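Local coordinates for putative exported protein (Bacteroides fragilis, PDB 4RAA) that is of unknown function but folds as a six-bladed beta-propeller of the YWTD superfamily and is probably exported, at residues Y123-P128 with S164-I169. Residues are numbered along the deposited sequence; the frame is centred on the assembly and turned at random.
With PO4 (phosphate ion), chain B.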
ATOM      1  N   TYR A 123       0.469  -8.846  -0.155  1.00 38.40           N
ATOM      2  CA  TYR A 123       0.492  -7.569  -0.900  1.00 38.09           C
ATOM      3  C   TYR A 123       1.745  -6.760  -0.619  1.00 36.58           C
ATOM      4  O   TYR A 123       2.456  -7.056   0.339  1.00 36.98           O
ATOM      5  CB  TYR A 123      -0.722  -6.699  -0.550  1.00 39.11           C
ATOM      6  CG  TYR A 123      -0.777  -6.192   0.882  1.00 38.99           C
ATOM      7  CD1 TYR A 123      -1.218  -7.013   1.925  1.00 39.22           C
ATOM      8  CD2 TYR A 123      -0.414  -4.871   1.191  1.00 38.97           C
ATOM      9  CE1 TYR A 123      -1.285  -6.542   3.235  1.00 39.61           C
ATOM     10  CE2 TYR A 123      -0.475  -4.387   2.492  1.00 38.74           C
ATOM     11  CZ  TYR A 123      -0.912  -5.217   3.512  1.00 39.72           C
ATOM     12  OH  TYR A 123      -0.966  -4.714   4.796  1.00 40.40           O
ATOM     13  N   GLU A 124       2.007  -5.747  -1.448  1.00 35.50           N
ATOM     14  CA  GLU A 124       3.175  -4.862  -1.266  1.00 33.81           C
ATOM     15  C   GLU A 124       2.783  -3.400  -1.388  1.00 33.50           C
ATOM     16  O   GLU A 124       1.933  -3.047  -2.206  1.00 33.87           O
ATOM     17  CB  GLU A 124       4.320  -5.187  -2.250  1.00 33.33           C
ATOM     18  CG  GLU A 124       4.029  -4.939  -3.737  1.00 34.08           C
ATOM     19  CD  GLU A 124       5.176  -5.307  -4.674  1.00 34.07           C
ATOM     20  OE1 GLU A 124       6.226  -5.815  -4.227  1.00 32.90           O
ATOM     21  OE2 GLU A 124       5.016  -5.093  -5.893  1.00 35.22           O
ATOM     22  N   ARG A 125       3.434  -2.566  -0.579  1.00 32.92           N
ATOM     23  CA  ARG A 125       3.233  -1.114  -0.564  1.00 33.50           C
ATOM     24  C   ARG A 125       4.578  -0.420  -0.643  1.00 33.37           C
ATOM     25  O   ARG A 125       5.602  -1.038  -0.369  1.00 33.69           O
ATOM     26  CB  ARG A 125       2.582  -0.687   0.739  1.00 33.09           C
ATOM     27  CG  ARG A 125       1.229  -1.295   0.995  1.00 33.65           C
ATOM     28  CD  ARG A 125       0.666  -0.752   2.300  1.00 33.82           C
ATOM     29  NE  ARG A 125       0.491   0.700   2.268  1.00 33.58           N
ATOM     30  CZ  ARG A 125       0.300   1.482   3.325  1.00 33.57           C
ATOM     31  NH1 ARG A 125       0.262   0.987   4.564  1.00 33.37           N
ATOM     32  NH2 ARG A 125       0.170   2.795   3.146  1.00 34.41           N
ATOM     33  N   ARG A 126       4.569   0.868  -0.976  1.00 33.85           N
ATOM     34  CA  ARG A 126       5.806   1.649  -1.021  1.00 33.74           C
ATOM     35  C   ARG A 126       6.136   2.153   0.368  1.00 33.84           C
ATOM     36  O   ARG A 126       5.231   2.432   1.166  1.00 33.90           O
ATOM     37  CB  ARG A 126       5.689   2.848  -1.950  1.00 34.05           C
ATOM     38  CG  ARG A 126       5.498   2.455  -3.389  1.00 34.35           C
ATOM     39  CD  ARG A 126       5.284   3.666  -4.264  1.00 35.38           C
ATOM     40  NE  ARG A 126       4.080   4.420  -3.914  1.00 35.64           N
ATOM     41  CZ  ARG A 126       3.667   5.522  -4.540  1.00 36.68           C
ATOM     42  NH1 ARG A 126       4.345   6.025  -5.577  1.00 37.04           N
ATOM     43  NH2 ARG A 126       2.547   6.129  -4.128  1.00 37.69           N
ATOM     44  N   LEU A 127       7.438   2.270   0.644  1.00 33.72           N
ATOM     45  CA  LEU A 127       7.908   2.835   1.890  1.00 33.39           C
ATOM     46  C   LEU A 127       7.450   4.274   1.892  1.00 34.73           C
ATOM     47  O   LEU A 127       7.547   4.937   0.863  1.00 35.02           O
ATOM     48  CB  LEU A 127       9.433   2.848   1.994  1.00 33.28           C
ATOM     49  CG  LEU A 127      10.249   1.562   2.093  1.00 32.28           C
ATOM     50  CD1 LEU A 127      11.721   1.943   2.090  1.00 32.47           C
ATOM     51  CD2 LEU A 127       9.910   0.740   3.334  1.00 31.86           C
ATOM     52  N   PRO A 128       6.939   4.755   3.035  1.00 35.54           N
ATOM     53  CA  PRO A 128       6.475   6.141   3.102  1.00 37.47           C
ATOM     54  C   PRO A 128       7.588   7.216   3.037  1.00 38.92           C
ATOM     55  O   PRO A 128       7.306   8.375   2.698  1.00 40.47           O
ATOM     56  CB  PRO A 128       5.754   6.184   4.451  1.00 37.58           C
ATOM     57  CG  PRO A 128       6.454   5.154   5.278  1.00 35.79           C
ATOM     58  CD  PRO A 128       6.845   4.072   4.341  1.00 34.44           C
ATOM     59  N   SER A 164      -1.430   2.672  11.030  1.00 37.57           N
ATOM     60  CA  SER A 164      -1.574   1.513  10.125  1.00 36.76           C
ATOM     61  C   SER A 164      -1.241   1.854   8.652  1.00 36.03           C
ATOM     62  O   SER A 164      -0.459   1.187   7.994  1.00 34.35           O
ATOM     63  CB  SER A 164      -3.046   1.036  10.247  1.00 38.17           C
ATOM     64  OG  SER A 164      -3.446   0.077   9.293  1.00 38.31           O
ATOM     65  N   LEU A 165      -1.806   2.967   8.199  1.00 37.02           N
ATOM     66  CA  LEU A 165      -1.751   3.429   6.806  1.00 36.56           C
ATOM     67  C   LEU A 165      -0.465   4.200   6.410  1.00 35.40           C
ATOM     68  O   LEU A 165      -0.305   4.528   5.232  1.00 35.57           O
ATOM     69  CB  LEU A 165      -3.039   4.274   6.565  1.00 37.73           C
ATOM     70  CG  LEU A 165      -3.666   4.571   5.206  1.00 38.34           C
ATOM     71  CD1 LEU A 165      -3.972   3.297   4.444  1.00 38.25           C
ATOM     72  CD2 LEU A 165      -4.955   5.362   5.398  1.00 40.07           C
ATOM     73  N   PHE A 166       0.437   4.445   7.370  1.00 34.32           N
ATOM     74  CA  PHE A 166       1.742   5.167   7.212  1.00 33.57           C
ATOM     75  C   PHE A 166       1.695   6.716   7.344  1.00 34.51           C
ATOM     76  O   PHE A 166       2.721   7.382   7.119  1.00 34.30           O
ATOM     77  CB  PHE A 166       2.575   4.816   5.943  1.00 32.69           C
ATOM     78  CG  PHE A 166       2.804   3.342   5.676  1.00 31.77           C
ATOM     79  CD1 PHE A 166       2.734   2.348   6.676  1.00 31.08           C
ATOM     80  CD2 PHE A 166       3.256   2.962   4.393  1.00 31.44           C
ATOM     81  CE1 PHE A 166       3.001   1.011   6.359  1.00 30.40           C
ATOM     82  CE2 PHE A 166       3.549   1.633   4.090  1.00 30.57           C
ATOM     83  CZ  PHE A 166       3.421   0.659   5.071  1.00 30.18           C
ATOM     84  N   ASP A 167       0.544   7.292   7.696  1.00 35.39           N
ATOM     85  CA  ASP A 167       0.459   8.741   7.957  1.00 36.24           C
ATOM     86  C   ASP A 167       1.173   8.994   9.294  1.00 36.00           C
ATOM     87  O   ASP A 167       0.969   8.247  10.253  1.00 35.58           O
ATOM     88  CB  ASP A 167      -0.995   9.226   8.009  1.00 37.49           C
ATOM     89  CG  ASP A 167      -1.716   9.097   6.667  1.00 38.08           C
ATOM     90  OD1 ASP A 167      -1.058   9.102   5.599  1.00 37.37           O
ATOM     91  OD2 ASP A 167      -2.961   9.006   6.685  1.00 39.13           O
ATOM     92  N   ILE A 168       2.006  10.037   9.339  1.00 36.35           N
ATOM     93  CA  ILE A 168       2.839  10.346  10.513  1.00 36.25           C
ATOM     94  C   ILE A 168       1.995  10.853  11.671  1.00 37.80           C
ATOM     95  O   ILE A 168       1.260  11.823  11.497  1.00 39.72           O
ATOM     96  CB  ILE A 168       3.959  11.384  10.173  1.00 36.18           C
ATOM     97  CG1 ILE A 168       4.932  10.794   9.133  1.00 34.98           C
ATOM     98  CG2 ILE A 168       4.720  11.831  11.434  1.00 36.00           C
ATOM     99  CD1 ILE A 168       5.908  11.778   8.516  1.00 35.31           C
ATOM    100  N   ILE A 169       2.113  10.203  12.839  1.00 38.10           N
ATOM    101  CA  ILE A 169       1.405  10.619  14.069  1.00 39.49           C
ATOM    102  C   ILE A 169       2.304  11.584  14.842  1.00 39.70           C
ATOM    103  O   ILE A 169       1.872  12.695  15.153  1.00 40.95           O
ATOM    104  CB  ILE A 169       0.976   9.424  14.957  1.00 39.69           C
ATOM    105  CG1 ILE A 169      -0.031   8.553  14.191  1.00 40.44           C
ATOM    106  CG2 ILE A 169       0.351   9.918  16.272  1.00 40.64           C
ATOM    107  CD1 ILE A 169      -0.403   7.251  14.878  1.00 41.00           C
TER
HETATM  108  P   PO4 B 400       1.325   3.430  -0.398  0.50 37.86           P
HETATM  109  O1  PO4 B 400       2.749   3.646   0.061  0.50 36.71           O
HETATM  110  O2  PO4 B 400       1.065   4.200  -1.678  0.50 32.85           O
HETATM  111  O3  PO4 B 400       1.073   1.964  -0.655  0.50 33.15           O
HETATM  112  O4  PO4 B 400       0.406   3.892   0.708  0.50 32.53           O
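Pro128 and Phe166 mark the nearest backbone approach, their CA atoms 6.3 Å apart. The end of strand 121-126 and the turn ahead of strand 168-174 are not paired as strands; side chains and one side-chain-to-backbone bond make the contact. Phe166 takes positive phi, and its side chain points toward 123-128, while that of Arg125 points toward 164-169. The two arrive from opposite directions and stack: the guanidinium lies flat on one face of the ring, planes 11° apart. Arg125 CZ sits over that face, 3.5 Å from the Phe166 ring centroid, the geometry of a cation-pi contact. A bend at chi3 (61°) turns the otherwise extended arginine onto the ring. Pro128 crosses Phe166 at about a right angle, Pro128 CD lying 3.8 Å from Phe166 CD2. In the propeller this joins adjacent blades, since 121-126 edges one sheet and 168-174 edges the next; Trp144 of that second sheet meets the Phe166 ring edge-to-face. The edge of the guanidinium is held as well. Arg125 NH2 donates to Leu165 O at 2.8 Å, nearly straight at 175°, in the guanidinium plane but above the carbonyl plane. The same nitrogen reaches phosphate O4 at 2.7 Å, while Arg125 NE bonds O3 at 3.2 Å; these three bonds fix the rotation of the group over the ring. Arg126 NH2 adds a weak bond to phosphate O2, and its NH1 forms a salt bridge with Asp167 of the second subunit. Arg125 NE and Arg126 N of that subunit also bind the phosphate, probably from the crystallisation liquor, placing it at the dimer interface.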